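Local coordinates for protein putative fimbrium tip subunit Fim1C (Bacteroides ovatus, PDB 4EPS) that probably forms part of the tip of a fimbrium, a filamentous cell-surface appendage that mediates adhesion and biofilm formation, at residues F49-D53 against G54-D58; P348-T351 against Q352-D356; G435-V438 against A439-D442. One frame throughout, in Å; residues are numbered along the deposited sequence.

Three local contacts follow one another along the chain without nesting or crossing. Interaction 1 comes first: residues 49-58 close the tight turn of the hairpin made by strands 45-52 and 55-67, within the fimbrillin-like region. Interaction 2, at 348-356, bends the loop after strand 342-344 into helix 354-359. In interaction 3, residues 435-442 bring the short helix 434-438 to its end and start the loop leading to helix 446-458. The first lies on the opposite side of the chain's centre from the other two, its centre about 73 Å and 77 Å from theirs; interactions 2 and 3 share a side, with centres about 26 Å apart.

Interaction 1 of 3, residues F49-D53 against G54-D58; sequences FAVKD and GAILD
Ala50 O takes the N-H of Leu57 at 2.8 Å in a nearly straight bond (172° at the hydrogen), and Ile56 CA adds a C-H...O contact to the same oxygen. Lys52 and Ala55 pair through both their backbone groups: Lys52 N gives to Ala55 O at 2.9 Å, and Ala55 N returns a bond to Lys52 O at 3.1 Å, its donor standing 55° out of the carbonyl plane. Ala55 O also receives a C-H...O contact from Val51 CA. The backbones of Phe49, Val51 and Ala50 bond further to Tyr89, Asn87 and Ile60 respectively. Val51 O and Asp53 N hydrogen-bond to a bound glycerol, probably from the crystallisation liquor. Val51 and Ile56 form the non-hydrogen-bonded pair, meeting through Val51 CG2 and Ile56 CG1 at 4.1 Å. With Ile56 CG2 anti to the backbone N, this methyl comes in plane to the edge of the Phe49 ring, 3.9 Å from CD2; Phe109 meets that ring edge-to-face. Leu57 CD2 lies 3.9 Å from Lys52 CB. Asp53 and Gly54, both at positive phi, fill the corners of a type I' turn, the tight reversal characteristic of a beta hairpin with a two-residue loop.

Interaction 2 of 3, residues P348-T351 against Q352-D356; sequences PALT and QSIHD
Leu350 and Ile354 meet obliquely across the bend that leads into helix 354-359, the methyl CD1 of Leu350 lying 3.9 Å from CG1 of Ile354. A second, slightly longer approach joins the two CD1 methyls, so one branch of the leucine touches the outer half of the isoleucine. Both side chains turn CG or CG1 anti to their own carbonyl carbon, which lets their ends converge although Ile354 CB does not point at the leucine. Tyr399 of helix 389-403 touches both residues, and Leu396 of the same helix adds to the apolar surroundings of Ile354. The base of the leucine lies over the peptide carbonyl between them: CB is 3.4 Å from Gln352 O and CD1 3.7 Å from that oxygen. Ser353, whose CB points away from 348-351, turns OG back toward the helix (chi1 66°), where it accepts the N-H of Asp356 at 2.9 Å, with 163° at the hydrogen. The two amides between Ser353 and Asp356, Ile354 N and His355 N, go to the carboxylate oxygens of Glu474, OE2 and OE1 respectively. A serine occupying the N-cap and accepting from the amide three residues on is the classic side-chain cap of a helix N terminus.

Interaction 3 of 3, residues G435-V438 against A439-D442; sequences GELV and ALQD
Leu437 O is gripped twice: Leu440 N donates to it at 3.1 Å from above the carbonyl plane, 61° out of it, and the hydroxyl of Tyr485 also hydrogen-bonds to it. The preceding turn keeps an alpha-helical bond, Ala439 N to Gly435 O at 3.2 Å, whereas the following one, Gln441 N to Val438 O at 3.3 Å, again spans three residues and closes a type I turn. The side chain of Leu440 lies in front of the same oxygen, CB 3.3 Å and CG 3.5 Å from Leu437 O. Having CG anti to the carbonyl carbon (chi1 -66°), it carries CD1 to within 4.0 Å of Leu437 CD2, the two side chains passing at a slant. Met463, Tyr485, Phe507 and Met337 also touch it. Cut back to an alanine here, the residue would lose CG and both methyls, which is likely to open a gap beside Leu437 CD2 and among these neighbours. Further on, the Gln441 amide folds back at chi2 so that OE1 accepts from Asp442 N at 3.0 Å; OE1 also takes the N-H of Leu447, while NE2 gives to Ser486 O and Asn445 OD1. The chemistry thus implies a backbone that passes from an i+4 bond to i+3 bonds as it leaves helix 434-438, its exit loop tied by a buried glutamine to the start of helix 446-458.

Interaction 1 of 3, residues F49-D53 against G54-D58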
ATOM      1  N   PHE A  49     -37.615 -22.196 -43.110  1.00 29.08           N
ATOM      2  CA  PHE A  49     -37.962 -23.201 -44.123  1.00 29.17           C
ATOM      3  C   PHE A  49     -38.783 -24.334 -43.513  1.00 33.81           C
ATOM      4  O   PHE A  49     -38.501 -24.768 -42.390  1.00 32.12           O
ATOM      5  CB  PHE A  49     -36.703 -23.818 -44.752  1.00 30.14           C
ATOM      6  CG  PHE A  49     -35.851 -22.886 -45.575  1.00 31.41           C
ATOM      7  CD1 PHE A  49     -34.832 -22.141 -44.983  1.00 31.99           C
ATOM      8  CD2 PHE A  49     -36.006 -22.816 -46.962  1.00 33.77           C
ATOM      9  CE1 PHE A  49     -34.025 -21.296 -45.752  1.00 32.79           C
ATOM     10  CE2 PHE A  49     -35.192 -21.979 -47.732  1.00 36.20           C
ATOM     11  CZ  PHE A  49     -34.213 -21.219 -47.125  1.00 34.04           C
ATOM     12  N   ALA A  50     -39.755 -24.852 -44.275  1.00 31.13           N
ATOM     13  CA  ALA A  50     -40.545 -26.020 -43.896  1.00 30.97           C
ATOM     14  C   ALA A  50     -40.384 -27.055 -44.998  1.00 36.35           C
ATOM     15  O   ALA A  50     -40.630 -26.748 -46.175  1.00 36.12           O
ATOM     16  CB  ALA A  50     -42.013 -25.654 -43.704  1.00 31.75           C
ATOM     17  N   VAL A  51     -39.919 -28.255 -44.633  1.00 32.23           N
ATOM     18  CA  VAL A  51     -39.703 -29.335 -45.597  1.00 32.36           C
ATOM     19  C   VAL A  51     -40.735 -30.427 -45.316  1.00 37.91           C
ATOM     20  O   VAL A  51     -40.806 -30.948 -44.202  1.00 35.91           O
ATOM     21  CB  VAL A  51     -38.240 -29.841 -45.548  1.00 35.60           C
ATOM     22  CG1 VAL A  51     -38.016 -31.028 -46.476  1.00 35.71           C
ATOM     23  CG2 VAL A  51     -37.268 -28.711 -45.890  1.00 35.22           C
ATOM     24  N   LYS A  52     -41.531 -30.764 -46.338  1.00 36.40           N
ATOM     25  CA  LYS A  52     -42.549 -31.809 -46.264  1.00 37.03           C
ATOM     26  C   LYS A  52     -42.289 -32.794 -47.411  1.00 44.24           C
ATOM     27  O   LYS A  52     -42.165 -32.366 -48.561  1.00 43.49           O
ATOM     28  CB  LYS A  52     -43.950 -31.179 -46.361  1.00 39.08           C
ATOM     29  CG  LYS A  52     -45.104 -32.111 -46.021  1.00 44.21           C
ATOM     30  CD  LYS A  52     -46.353 -31.726 -46.801  1.00 52.80           C
ATOM     31  CE  LYS A  52     -47.676 -31.913 -46.078  1.00 55.64           C
ATOM     32  NZ  LYS A  52     -47.755 -33.164 -45.267  1.00 48.03           N
ATOM     33  N   ASP A  53     -42.135 -34.090 -47.076  1.00 42.88           N
ATOM     34  CA  ASP A  53     -41.905 -35.208 -48.008  1.00 44.45           C
ATOM     35  C   ASP A  53     -40.765 -34.925 -49.024  1.00 49.67           C
ATOM     36  O   ASP A  53     -40.917 -35.187 -50.217  1.00 50.24           O
ATOM     37  CB  ASP A  53     -43.221 -35.570 -48.738  1.00 46.91           C
ATOM     38  CG  ASP A  53     -44.346 -35.997 -47.801  1.00 58.63           C
ATOM     39  OD1 ASP A  53     -44.133 -36.943 -47.001  1.00 60.24           O
ATOM     40  OD2 ASP A  53     -45.441 -35.396 -47.876  1.00 62.40           O
ATOM     41  N   GLY A  54     -39.650 -34.386 -48.529  1.00 45.03           N
ATOM     42  CA  GLY A  54     -38.453 -34.111 -49.321  1.00 44.31           C
ATOM     43  C   GLY A  54     -38.467 -32.876 -50.198  1.00 46.08           C
ATOM     44  O   GLY A  54     -37.611 -32.746 -51.072  1.00 46.94           O
ATOM     45  N   ALA A  55     -39.413 -31.953 -49.973  1.00 40.82           N
ATOM     46  CA  ALA A  55     -39.501 -30.699 -50.728  1.00 39.89           C
ATOM     47  C   ALA A  55     -39.838 -29.526 -49.808  1.00 41.47           C
ATOM     48  O   ALA A  55     -40.645 -29.676 -48.887  1.00 39.06           O
ATOM     49  CB  ALA A  55     -40.556 -30.809 -51.824  1.00 41.12           C
ATOM     50  N   ILE A  56     -39.270 -28.347 -50.102  1.00 37.16           N
ATOM     51  CA  ILE A  56     -39.574 -27.124 -49.367  1.00 36.77           C
ATOM     52  C   ILE A  56     -40.994 -26.677 -49.736  1.00 42.93           C
ATOM     53  O   ILE A  56     -41.339 -26.651 -50.921  1.00 43.99           O
ATOM     54  CB  ILE A  56     -38.534 -25.992 -49.627  1.00 39.20           C
ATOM     55  CG1 ILE A  56     -37.089 -26.453 -49.320  1.00 38.70           C
ATOM     56  CG2 ILE A  56     -38.891 -24.739 -48.828  1.00 38.76           C
ATOM     57  CD1 ILE A  56     -35.966 -25.588 -49.961  1.00 39.50           C
ATOM     58  N   LEU A  57     -41.811 -26.335 -48.723  1.00 38.72           N
ATOM     59  CA  LEU A  57     -43.164 -25.817 -48.908  1.00 39.15           C
ATOM     60  C   LEU A  57     -43.076 -24.422 -49.492  1.00 45.09           C
ATOM     61  O   LEU A  57     -42.318 -23.590 -48.982  1.00 43.73           O
ATOM     62  CB  LEU A  57     -43.954 -25.794 -47.578  1.00 38.64           C
ATOM     63  CG  LEU A  57     -44.410 -27.129 -46.980  1.00 42.94           C
ATOM     64  CD1 LEU A  57     -45.159 -26.889 -45.685  1.00 43.07           C
ATOM     65  CD2 LEU A  57     -45.337 -27.899 -47.945  1.00 47.18           C
ATOM     66  N   ASP A  58     -43.820 -24.172 -50.589  1.00 43.07           N
ATOM     67  CA  ASP A  58     -43.840 -22.869 -51.265  1.00 43.73           C
ATOM     68  C   ASP A  58     -44.247 -21.745 -50.334  1.00 47.30           C
ATOM     69  O   ASP A  58     -43.783 -20.615 -50.504  1.00 46.95           O
ATOM     70  CB  ASP A  58     -44.812 -22.889 -52.462  1.00 46.92           C
ATOM     71  CG  ASP A  58     -44.439 -23.836 -53.588  1.00 61.74           C
ATOM     72  OD1 ASP A  58     -43.239 -23.893 -53.945  1.00 61.79           O
ATOM     73  OD2 ASP A  58     -45.361 -24.455 -54.173  1.00 71.93           O
TER

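Interaction 2 of 3, residues P348-T351 against Q352-D356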
ATOM      1  N   PRO A 348      -8.717  34.908 -31.843  1.00 34.82           N
ATOM      2  CA  PRO A 348      -8.802  36.317 -32.242  1.00 35.56           C
ATOM      3  C   PRO A 348      -9.557  37.105 -31.157  1.00 39.84           C
ATOM      4  O   PRO A 348     -10.215  36.493 -30.312  1.00 36.67           O
ATOM      5  CB  PRO A 348      -9.584  36.277 -33.563  1.00 38.24           C
ATOM      6  CG  PRO A 348     -10.290  34.998 -33.597  1.00 42.14           C
ATOM      7  CD  PRO A 348      -9.686  34.063 -32.581  1.00 36.90           C
ATOM      8  N   ALA A 349      -9.451  38.440 -31.159  1.00 39.64           N
ATOM      9  CA  ALA A 349     -10.248  39.274 -30.242  1.00 40.43           C
ATOM     10  C   ALA A 349     -11.697  39.180 -30.713  1.00 43.99           C
ATOM     11  O   ALA A 349     -11.931  39.151 -31.921  1.00 44.18           O
ATOM     12  CB  ALA A 349      -9.755  40.714 -30.269  1.00 42.31           C
ATOM     13  N   LEU A 350     -12.653  39.006 -29.796  1.00 38.53           N
ATOM     14  CA  LEU A 350     -14.054  38.819 -30.192  1.00 37.16           C
ATOM     15  C   LEU A 350     -14.861  40.083 -29.983  1.00 42.66           C
ATOM     16  O   LEU A 350     -14.500  40.901 -29.144  1.00 41.79           O
ATOM     17  CB  LEU A 350     -14.687  37.679 -29.377  1.00 35.84           C
ATOM     18  CG  LEU A 350     -13.998  36.293 -29.401  1.00 38.98           C
ATOM     19  CD1 LEU A 350     -14.685  35.347 -28.441  1.00 38.43           C
ATOM     20  CD2 LEU A 350     -14.022  35.677 -30.812  1.00 40.51           C
ATOM     21  N   THR A 351     -15.979  40.223 -30.715  1.00 41.34           N
ATOM     22  CA  THR A 351     -16.897  41.352 -30.534  1.00 42.69           C
ATOM     23  C   THR A 351     -17.743  41.026 -29.306  1.00 45.03           C
ATOM     24  O   THR A 351     -17.862  41.837 -28.393  1.00 45.85           O
ATOM     25  CB  THR A 351     -17.740  41.576 -31.811  1.00 57.20           C
ATOM     26  OG1 THR A 351     -16.870  41.873 -32.902  1.00 60.37           O
ATOM     27  CG2 THR A 351     -18.757  42.685 -31.645  1.00 55.74           C
ATOM     28  N   GLN A 352     -18.318  39.824 -29.293  1.00 39.16           N
ATOM     29  CA  GLN A 352     -19.105  39.306 -28.191  1.00 38.23           C
ATOM     30  C   GLN A 352     -18.273  38.209 -27.494  1.00 39.38           C
ATOM     31  O   GLN A 352     -17.826  37.263 -28.152  1.00 37.20           O
ATOM     32  CB  GLN A 352     -20.444  38.787 -28.724  1.00 40.13           C
ATOM     33  CG  GLN A 352     -21.254  37.976 -27.732  1.00 45.95           C
ATOM     34  CD  GLN A 352     -22.362  37.211 -28.408  1.00 56.79           C
ATOM     35  OE1 GLN A 352     -22.132  36.349 -29.272  1.00 49.18           O
ATOM     36  NE2 GLN A 352     -23.581  37.446 -27.959  1.00 50.12           N
ATOM     37  N   SER A 353     -18.052  38.344 -26.169  1.00 35.40           N
ATOM     38  CA  SER A 353     -17.280  37.345 -25.410  1.00 33.18           C
ATOM     39  C   SER A 353     -17.969  35.992 -25.445  1.00 36.23           C
ATOM     40  O   SER A 353     -19.166  35.918 -25.726  1.00 35.76           O
ATOM     41  CB  SER A 353     -17.100  37.790 -23.960  1.00 33.57           C
ATOM     42  OG  SER A 353     -18.344  37.816 -23.274  1.00 36.93           O
ATOM     43  N   ILE A 354     -17.230  34.922 -25.129  1.00 32.46           N
ATOM     44  CA  ILE A 354     -17.815  33.580 -25.054  1.00 31.82           C
ATOM     45  C   ILE A 354     -18.869  33.581 -23.933  1.00 33.64           C
ATOM     46  O   ILE A 354     -19.922  32.972 -24.076  1.00 33.22           O
ATOM     47  CB  ILE A 354     -16.703  32.522 -24.835  1.00 33.91           C
ATOM     48  CG1 ILE A 354     -15.782  32.468 -26.078  1.00 35.39           C
ATOM     49  CG2 ILE A 354     -17.311  31.132 -24.546  1.00 34.37           C
ATOM     50  CD1 ILE A 354     -14.402  32.244 -25.752  1.00 49.89           C
ATOM     51  N   HIS A 355     -18.579  34.275 -22.822  1.00 29.83           N
ATOM     52  CA  HIS A 355     -19.532  34.420 -21.726  1.00 29.81           C
ATOM     53  C   HIS A 355     -20.858  35.046 -22.221  1.00 34.23           C
ATOM     54  O   HIS A 355     -21.941  34.501 -21.966  1.00 33.20           O
ATOM     55  CB  HIS A 355     -18.947  35.292 -20.602  1.00 28.81           C
ATOM     56  CG  HIS A 355     -19.969  35.625 -19.573  1.00 31.49           C
ATOM     57  ND1 HIS A 355     -20.488  34.653 -18.742  1.00 32.40           N
ATOM     58  CD2 HIS A 355     -20.591  36.804 -19.324  1.00 32.86           C
ATOM     59  CE1 HIS A 355     -21.365  35.275 -17.973  1.00 32.28           C
ATOM     60  NE2 HIS A 355     -21.479  36.565 -18.307  1.00 32.93           N
ATOM     61  N   ASP A 356     -20.762  36.191 -22.907  1.00 32.06           N
ATOM     62  CA  ASP A 356     -21.950  36.896 -23.399  1.00 33.71           C
ATOM     63  C   ASP A 356     -22.737  36.017 -24.371  1.00 40.70           C
ATOM     64  O   ASP A 356     -23.967  35.958 -24.254  1.00 41.20           O
ATOM     65  CB  ASP A 356     -21.591  38.250 -24.024  1.00 35.22           C
ATOM     66  CG  ASP A 356     -21.275  39.353 -23.022  1.00 41.72           C
ATOM     67  OD1 ASP A 356     -21.505  39.146 -21.802  1.00 42.64           O
ATOM     68  OD2 ASP A 356     -20.770  40.409 -23.448  1.00 42.00           O
TER

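Interaction 3 of 3, residues G435-V438 against A439-D442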
ATOM      1  N   GLY A 435      -7.819  28.484 -12.062  1.00 21.76           N
ATOM      2  CA  GLY A 435      -7.783  27.848 -10.740  1.00 21.72           C
ATOM      3  C   GLY A 435      -6.869  26.642 -10.706  1.00 23.24           C
ATOM      4  O   GLY A 435      -6.103  26.444  -9.753  1.00 22.21           O
ATOM      5  N   GLU A 436      -6.934  25.816 -11.759  1.00 19.74           N
ATOM      6  CA  GLU A 436      -6.073  24.637 -11.860  1.00 18.77           C
ATOM      7  C   GLU A 436      -4.580  25.050 -11.933  1.00 23.68           C
ATOM      8  O   GLU A 436      -3.729  24.407 -11.306  1.00 23.15           O
ATOM      9  CB  GLU A 436      -6.457  23.805 -13.085  1.00 19.42           C
ATOM     10  CG  GLU A 436      -7.673  22.943 -12.784  1.00 24.10           C
ATOM     11  CD  GLU A 436      -8.349  22.419 -14.034  1.00 37.14           C
ATOM     12  OE1 GLU A 436      -8.783  23.246 -14.867  1.00 25.86           O
ATOM     13  OE2 GLU A 436      -8.433  21.179 -14.183  1.00 31.59           O
ATOM     14  N   LEU A 437      -4.269  26.105 -12.709  1.00 20.18           N
ATOM     15  CA  LEU A 437      -2.880  26.589 -12.828  1.00 20.09           C
ATOM     16  C   LEU A 437      -2.367  27.161 -11.526  1.00 21.48           C
ATOM     17  O   LEU A 437      -1.234  26.872 -11.151  1.00 21.04           O
ATOM     18  CB  LEU A 437      -2.748  27.663 -13.921  1.00 20.10           C
ATOM     19  CG  LEU A 437      -2.799  27.119 -15.363  1.00 23.77           C
ATOM     20  CD1 LEU A 437      -3.144  28.260 -16.342  1.00 24.12           C
ATOM     21  CD2 LEU A 437      -1.488  26.385 -15.734  1.00 26.64           C
ATOM     22  N   VAL A 438      -3.179  27.956 -10.830  1.00 21.23           N
ATOM     23  CA  VAL A 438      -2.749  28.569  -9.563  1.00 21.88           C
ATOM     24  C   VAL A 438      -2.391  27.477  -8.531  1.00 25.39           C
ATOM     25  O   VAL A 438      -1.381  27.610  -7.823  1.00 24.09           O
ATOM     26  CB  VAL A 438      -3.829  29.559  -9.056  1.00 25.40           C
ATOM     27  CG1 VAL A 438      -3.644  29.910  -7.570  1.00 26.76           C
ATOM     28  CG2 VAL A 438      -3.805  30.825  -9.908  1.00 24.57           C
ATOM     29  N   ALA A 439      -3.132  26.358  -8.541  1.00 23.11           N
ATOM     30  CA  ALA A 439      -2.915  25.248  -7.598  1.00 23.82           C
ATOM     31  C   ALA A 439      -1.619  24.451  -7.857  1.00 28.48           C
ATOM     32  O   ALA A 439      -1.220  23.668  -6.992  1.00 30.67           O
ATOM     33  CB  ALA A 439      -4.124  24.313  -7.602  1.00 25.09           C
ATOM     34  N   LEU A 440      -0.947  24.640  -9.012  1.00 22.69           N
ATOM     35  CA  LEU A 440       0.346  24.003  -9.287  1.00 21.76           C
ATOM     36  C   LEU A 440       1.456  24.502  -8.347  1.00 26.28           C
ATOM     37  O   LEU A 440       2.469  23.829  -8.176  1.00 26.91           O
ATOM     38  CB  LEU A 440       0.789  24.257 -10.734  1.00 21.11           C
ATOM     39  CG  LEU A 440      -0.100  23.608 -11.817  1.00 24.82           C
ATOM     40  CD1 LEU A 440       0.414  23.955 -13.195  1.00 23.40           C
ATOM     41  CD2 LEU A 440      -0.104  22.080 -11.676  1.00 27.18           C
ATOM     42  N   GLN A 441       1.292  25.697  -7.791  1.00 22.77           N
ATOM     43  CA  GLN A 441       2.325  26.250  -6.920  1.00 21.13           C
ATOM     44  C   GLN A 441       1.819  26.355  -5.484  1.00 24.91           C
ATOM     45  O   GLN A 441       0.642  26.624  -5.243  1.00 24.09           O
ATOM     46  CB  GLN A 441       2.774  27.645  -7.463  1.00 21.84           C
ATOM     47  CG  GLN A 441       3.919  28.359  -6.683  1.00 21.38           C
ATOM     48  CD  GLN A 441       5.206  27.537  -6.655  1.00 24.69           C
ATOM     49  OE1 GLN A 441       5.218  26.381  -6.233  1.00 23.76           O
ATOM     50  NE2 GLN A 441       6.316  28.123  -7.066  1.00 22.47           N
ATOM     51  N   ASP A 442       2.715  26.141  -4.512  1.00 23.55           N
ATOM     52  CA  ASP A 442       2.372  26.331  -3.105  1.00 23.33           C
ATOM     53  C   ASP A 442       3.533  27.063  -2.408  1.00 28.36           C
ATOM     54  O   ASP A 442       4.535  27.378  -3.054  1.00 26.48           O
ATOM     55  CB  ASP A 442       1.998  24.995  -2.417  1.00 24.92           C
ATOM     56  CG  ASP A 442       3.113  23.960  -2.277  1.00 33.14           C
ATOM     57  OD1 ASP A 442       4.299  24.313  -2.513  1.00 32.13           O
ATOM     58  OD2 ASP A 442       2.803  22.805  -1.930  1.00 37.40           O
TER